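Local coordinates for protein phenylalanine--tRNA ligase beta subunit (Pyrococcus horikoshii, PDB 2CXI) that forms, with the alpha subunit, the tetrameric enzyme that attaches phenylalanine to tRNA(Phe) at the expense of ATP, its N-terminal part including the B3/4 editing region, at residues F4-S9 with V45-D50; I108-R113 with T228-I233. All coordinates share one frame; numbering follows the deposited sequence.

Interaction 1: residues F4-S9 with V45-D50; sequences FDVSKS and VYFKLD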
loop_
_atom_site.group_PDB
_atom_site.type_symbol
_atom_site.label_atom_id
_atom_site.label_comp_id
_atom_site.label_asym_id
_atom_site.label_seq_id
_atom_site.Cartn_x
_atom_site.Cartn_y
_atom_site.Cartn_z
ATOM N N PHE A 4 19.215 36.806 -20.351
ATOM C CA PHE A 4 17.851 36.292 -20.219
ATOM C C PHE A 4 16.886 37.443 -20.173
ATOM O O PHE A 4 17.230 38.515 -19.723
ATOM C CB PHE A 4 17.688 35.416 -18.961
ATOM C CG PHE A 4 18.091 36.107 -17.669
ATOM C CD1 PHE A 4 19.429 36.260 -17.338
ATOM C CD2 PHE A 4 17.132 36.578 -16.794
ATOM C CE1 PHE A 4 19.811 36.899 -16.141
ATOM C CE2 PHE A 4 17.489 37.177 -15.592
ATOM C CZ PHE A 4 18.822 37.337 -15.274
ATOM N N ASP A 5 15.671 37.188 -20.633
ATOM C CA ASP A 5 14.641 38.180 -20.672
ATOM C C ASP A 5 13.757 38.127 -19.435
ATOM O O ASP A 5 13.514 37.054 -18.868
ATOM C CB ASP A 5 13.765 37.950 -21.884
ATOM C CG ASP A 5 14.514 38.096 -23.188
ATOM O OD1 ASP A 5 15.608 38.725 -23.248
ATOM O OD2 ASP A 5 14.020 37.652 -24.224
ATOM N N VAL A 6 13.291 39.301 -19.022
ATOM C CA VAL A 6 12.407 39.438 -17.888
ATOM C C VAL A 6 11.383 40.555 -18.126
ATOM O O VAL A 6 11.616 41.519 -18.907
ATOM C CB VAL A 6 13.161 39.732 -16.564
ATOM C CG1 VAL A 6 14.075 38.543 -16.128
ATOM C CG2 VAL A 6 13.991 41.010 -16.660
ATOM N N SER A 7 10.263 40.433 -17.419
ATOM C CA SER A 7 9.268 41.469 -17.455
ATOM C C SER A 7 9.442 42.467 -16.333
ATOM O O SER A 7 9.632 42.079 -15.178
ATOM C CB SER A 7 7.854 40.837 -17.514
ATOM O OG SER A 7 6.913 41.629 -16.861
ATOM N N LYS A 8 9.431 43.769 -16.673
ATOM C CA LYS A 8 9.578 44.815 -15.652
ATOM C C LYS A 8 8.525 44.682 -14.556
ATOM O O LYS A 8 8.844 44.851 -13.372
ATOM C CB LYS A 8 9.506 46.228 -16.253
ATOM C CG LYS A 8 9.616 47.386 -15.215
ATOM C CD LYS A 8 9.580 48.751 -16.006
ATOM C CE LYS A 8 9.744 49.980 -15.085
ATOM N NZ LYS A 8 8.542 50.239 -14.184
ATOM N N SER A 9 7.276 44.422 -14.939
ATOM C CA SER A 9 6.200 44.326 -13.922
ATOM C C SER A 9 6.363 43.026 -13.083
ATOM O O SER A 9 6.000 43.000 -11.894
ATOM C CB SER A 9 4.797 44.428 -14.568
ATOM O OG SER A 9 4.529 43.271 -15.354
ATOM N N VAL A 45 6.624 46.485 -20.602
ATOM C CA VAL A 45 8.076 46.671 -20.687
ATOM C C VAL A 45 8.844 45.366 -20.352
ATOM O O VAL A 45 8.564 44.716 -19.326
ATOM C CB VAL A 45 8.563 47.863 -19.796
ATOM C CG1 VAL A 45 10.092 48.003 -19.818
ATOM C CG2 VAL A 45 7.882 49.198 -20.211
ATOM N N TYR A 46 9.843 45.056 -21.183
ATOM C CA TYR A 46 10.763 43.931 -20.979
ATOM C C TYR A 46 12.205 44.408 -20.938
ATOM O O TYR A 46 12.543 45.424 -21.581
ATOM C CB TYR A 46 10.603 42.920 -22.110
ATOM C CG TYR A 46 9.262 42.243 -22.066
ATOM C CD1 TYR A 46 9.060 41.118 -21.279
ATOM C CD2 TYR A 46 8.171 42.758 -22.796
ATOM C CE1 TYR A 46 7.796 40.495 -21.230
ATOM C CE2 TYR A 46 6.922 42.149 -22.755
ATOM C CZ TYR A 46 6.737 41.020 -21.977
ATOM O OH TYR A 46 5.489 40.412 -21.944
ATOM N N PHE A 47 13.020 43.725 -20.133
ATOM C CA PHE A 47 14.463 43.889 -20.130
ATOM C C PHE A 47 15.131 42.604 -20.641
ATOM O O PHE A 47 14.653 41.474 -20.368
ATOM C CB PHE A 47 15.000 44.148 -18.705
ATOM C CG PHE A 47 14.335 45.254 -17.947
ATOM C CD1 PHE A 47 13.797 46.386 -18.584
ATOM C CD2 PHE A 47 14.367 45.225 -16.537
ATOM C CE1 PHE A 47 13.242 47.413 -17.841
ATOM C CE2 PHE A 47 13.832 46.270 -15.780
ATOM C CZ PHE A 47 13.270 47.368 -16.423
ATOM N N LYS A 48 16.223 42.764 -21.381
ATOM C CA LYS A 48 17.190 41.692 -21.508
ATOM C C LYS A 48 18.343 41.993 -20.532
ATOM O O LYS A 48 18.984 43.056 -20.590
ATOM C CB LYS A 48 17.719 41.523 -22.927
ATOM C CG LYS A 48 18.696 40.311 -23.037
ATOM C CD LYS A 48 19.158 40.079 -24.476
ATOM C CE LYS A 48 17.967 40.013 -25.449
ATOM N NZ LYS A 48 17.239 38.702 -25.375
ATOM N N LEU A 49 18.563 41.059 -19.611
ATOM C CA LEU A 49 19.612 41.178 -18.624
ATOM C C LEU A 49 20.797 40.304 -19.018
ATOM O O LEU A 49 20.630 39.247 -19.637
ATOM C CB LEU A 49 19.076 40.806 -17.232
ATOM C CG LEU A 49 17.867 41.590 -16.706
ATOM C CD1 LEU A 49 17.445 41.109 -15.320
ATOM C CD2 LEU A 49 18.252 43.101 -16.641
ATOM N N ASP A 50 21.994 40.788 -18.703
ATOM C CA ASP A 50 23.208 40.065 -19.018
ATOM C C ASP A 50 23.828 39.722 -17.687
ATOM O O ASP A 50 24.313 40.606 -16.967
ATOM C CB ASP A 50 24.129 40.955 -19.840
ATOM C CG ASP A 50 25.433 40.271 -20.265
ATOM O OD1 ASP A 50 25.695 39.096 -19.934
ATOM O OD2 ASP A 50 26.261 40.908 -20.971
HETATM O O HOH W 1 6.455 44.291 -17.903
#

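Interaction 2: residues I108-R113 with T228-I233; sequences IVEGLR and TKNVFI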
loop_
_atom_site.group_PDB
_atom_site.type_symbol
_atom_site.label_atom_id
_atom_site.label_comp_id
_atom_site.label_asym_id
_atom_site.label_seq_id
_atom_site.Cartn_x
_atom_site.Cartn_y
_atom_site.Cartn_z
ATOM N N ILE A 108 8.738 18.795 -4.859
ATOM C CA ILE A 108 7.408 19.274 -5.146
ATOM C C ILE A 108 7.314 20.688 -4.607
ATOM O O ILE A 108 7.750 20.975 -3.506
ATOM C CB ILE A 108 6.335 18.345 -4.500
ATOM C CG1 ILE A 108 6.397 16.969 -5.151
ATOM C CG2 ILE A 108 4.890 18.967 -4.601
ATOM C CD1 ILE A 108 5.772 15.844 -4.280
ATOM N N VAL A 109 6.729 21.570 -5.388
ATOM C CA VAL A 109 6.435 22.930 -4.898
ATOM C C VAL A 109 4.910 23.162 -5.018
ATOM O O VAL A 109 4.355 23.089 -6.129
ATOM C CB VAL A 109 7.212 23.996 -5.676
ATOM C CG1 VAL A 109 6.956 25.407 -5.092
ATOM C CG2 VAL A 109 8.700 23.723 -5.637
ATOM N N GLU A 110 4.237 23.427 -3.883
ATOM C CA GLU A 110 2.752 23.510 -3.880
ATOM C C GLU A 110 2.261 24.944 -3.785
ATOM O O GLU A 110 3.002 25.801 -3.326
ATOM C CB GLU A 110 2.167 22.735 -2.681
ATOM C CG GLU A 110 2.432 21.249 -2.810
ATOM C CD GLU A 110 1.853 20.438 -1.664
ATOM O OE1 GLU A 110 1.696 20.995 -0.579
ATOM O OE2 GLU A 110 1.575 19.239 -1.858
ATOM N N GLY A 111 1.007 25.182 -4.193
ATOM C CA GLY A 111 0.288 26.446 -3.882
ATOM C C GLY A 111 0.702 27.596 -4.778
ATOM O O GLY A 111 0.647 28.766 -4.379
ATOM N N LEU A 112 1.122 27.269 -5.997
ATOM C CA LEU A 112 1.551 28.295 -6.915
ATOM C C LEU A 112 0.315 28.853 -7.615
ATOM O O LEU A 112 -0.654 28.132 -7.858
ATOM C CB LEU A 112 2.541 27.724 -7.932
ATOM C CG LEU A 112 3.930 27.392 -7.326
ATOM C CD1 LEU A 112 4.675 26.431 -8.237
ATOM C CD2 LEU A 112 4.780 28.644 -7.058
ATOM N N ARG A 113 0.371 30.124 -7.965
ATOM C CA ARG A 113 -0.587 30.669 -8.915
ATOM C C ARG A 113 0.210 31.203 -10.100
ATOM O O ARG A 113 0.793 32.272 -10.026
ATOM C CB ARG A 113 -1.450 31.764 -8.254
ATOM C CG ARG A 113 -2.109 31.355 -6.898
ATOM C CD ARG A 113 -2.837 32.510 -6.120
ATOM N NE ARG A 113 -3.207 33.567 -7.079
ATOM C CZ ARG A 113 -2.606 34.763 -7.160
ATOM N NH1 ARG A 113 -1.633 35.106 -6.302
ATOM N NH2 ARG A 113 -2.994 35.629 -8.089
ATOM N N THR A 228 -1.707 25.174 -13.577
ATOM C CA THR A 228 -0.910 24.355 -12.640
ATOM C C THR A 228 -0.645 25.060 -11.300
ATOM O O THR A 228 -0.178 26.198 -11.247
ATOM C CB THR A 228 0.404 23.894 -13.314
ATOM O OG1 THR A 228 0.074 23.012 -14.397
ATOM C CG2 THR A 228 1.250 23.032 -12.327
ATOM N N LYS A 229 -0.989 24.373 -10.219
ATOM C CA LYS A 229 -0.759 24.847 -8.847
ATOM C C LYS A 229 0.403 24.149 -8.120
ATOM O O LYS A 229 1.086 24.763 -7.286
ATOM C CB LYS A 229 -2.051 24.677 -8.024
ATOM C CG LYS A 229 -3.189 25.612 -8.484
ATOM C CD LYS A 229 -4.399 25.462 -7.526
ATOM C CE LYS A 229 -5.618 26.220 -8.067
ATOM N NZ LYS A 229 -6.251 25.451 -9.213
ATOM N N ASN A 230 0.611 22.858 -8.425
ATOM C CA ASN A 230 1.583 22.023 -7.708
ATOM C C ASN A 230 2.508 21.415 -8.735
ATOM O O ASN A 230 2.053 20.741 -9.645
ATOM C CB ASN A 230 0.869 20.892 -6.934
ATOM C CG ASN A 230 -0.165 21.428 -5.952
ATOM O OD1 ASN A 230 0.150 22.262 -5.109
ATOM N ND2 ASN A 230 -1.419 20.976 -6.087
ATOM N N VAL A 231 3.792 21.733 -8.637
ATOM C CA VAL A 231 4.769 21.321 -9.642
ATOM C C VAL A 231 5.669 20.226 -9.074
ATOM O O VAL A 231 6.079 20.278 -7.903
ATOM C CB VAL A 231 5.614 22.537 -10.187
ATOM C CG1 VAL A 231 6.124 23.359 -9.099
ATOM C CG2 VAL A 231 6.822 22.076 -10.896
ATOM N N PHE A 232 5.957 19.240 -9.916
ATOM C CA PHE A 232 6.890 18.177 -9.588
ATOM C C PHE A 232 8.139 18.447 -10.461
ATOM O O PHE A 232 8.043 18.612 -11.698
ATOM C CB PHE A 232 6.256 16.796 -9.881
ATOM C CG PHE A 232 7.216 15.627 -9.694
ATOM C CD1 PHE A 232 7.815 14.998 -10.811
ATOM C CD2 PHE A 232 7.527 15.158 -8.404
ATOM C CE1 PHE A 232 8.716 13.924 -10.643
ATOM C CE2 PHE A 232 8.440 14.077 -8.240
ATOM C CZ PHE A 232 9.017 13.473 -9.350
ATOM N N ILE A 233 9.290 18.540 -9.824
ATOM C CA ILE A 233 10.539 18.885 -10.584
ATOM C C ILE A 233 11.522 17.730 -10.527
ATOM O O ILE A 233 11.729 17.164 -9.449
ATOM C CB ILE A 233 11.198 20.164 -10.003
ATOM C CG1 ILE A 233 10.242 21.393 -10.030
ATOM C CG2 ILE A 233 12.566 20.501 -10.759
ATOM C CD1 ILE A 233 10.595 22.409 -8.909
#

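Interaction 1: residues F4-S9 with V45-D50
Phe4 and Val6 exchange pairs of backbone hydrogen bonds with Leu49 and Phe47 respectively, joining the edge strand 3-7 antiparallel to 44-51, the middle strand of a three-stranded sheet. At the helix start Lys8 N donates to Val45 O at 2.9 Å. On the apolar face, turned to helices 21-30, 62-72 and 116-133, Leu49 CB sits over the Phe4 ring in a CH-pi contact, 4.2 Å from its centroid. Phe4 CG is folded back over its own main chain (chi1 55°), which lays the ring under Leu49. Leu49 CD1 packs at 3.7 Å on Val6 CG2, the side chains crossing at about a right angle. The methylenes of Lys8 run beside Val45 and bring CG 3.8 Å from CZ of Phe47, whose ring meets Trp24 edge-to-face; NZ of Lys8 pairs with Glu12. The other face is mixed: Tyr46, its ring against Trp39, brings CE1 3.7 Å from Ser7 CB, and Lys48, bent at its last two torsions, places NZ 2.7 Å from Asp5 OD1, a salt bridge on the syn lone pair. Ser7 N-caps helix 8-15, its OG accepting from Asp10 N and bonded to Asp117. A water donates to Ser7 OG and, at 2.6 Å, to Val45 O.

Interaction 2: residues I108-R113 with T228-I233
Val109 and Val231 exchange two backbone hydrogen bonds, both 2.9 Å from N to O, near the end of the antiparallel ladder between strands 103-110 and 231-237 in the large mixed sheet, to which the B3/4 region contributes. Beyond it the chain turns at Gly111, whose positive phi (79°) swings Leu112 back so that its N meets a lone pair of Lys229 O at 2.8 Å, in the carbonyl plane.

The one side-chain hydrogen bond across the contact uses Asn230 OD1 as acceptor for Gly111 N at 3.2 Å, with the donor tilted out of the amide plane. The same oxygen lies 3.2 Å from Glu110 CB. With ND2 bonded to Asp148, the amide is held at both ends, and the two bonds together would set its rotation. A leucine here would probably leave Gly111 N without this acceptor and Asp148 without its amide donor, setting the turn freer to move.

Apolar contacts divide between the faces. Val231 CG1 has both N and C of its own residue as close neighbours (chi1 48°), where that methyl touches both Val109 CB and Leu112 CD1, the latter at 3.5 Å; Leu254 of helix 240-255 backs Val109 and Val231. On the opposite face Ile108 CG1 meets the edge of the Phe232 ring at CD2, 3.9 Å away.

The chemistry thus pairs an apolar, helix-covered side with the Asn230 amide and the Leu112-Lys229 backbone bond, which together carry the pairing round the turn.

Both segments of interaction 1 precede those of interaction 2 in the chain, and the two lie in different sheets: the first in the small antiparallel sheet of strands 3-7, 44-51 and 33-41, the second in the large mixed sheet to which the B3/4 region contributes. Their centres are 24 Å apart and their nearest atoms about 12 Å, with no direct touch. Helix 116-133 follows closely on residues 108-113 and reaches interaction 1, where Gln121 and Gln124 bond to Asp5 O. The N-terminal sheet is therefore packed against a helix that begins shortly after residues 108-113, one physical connection between the two parts of the fragment.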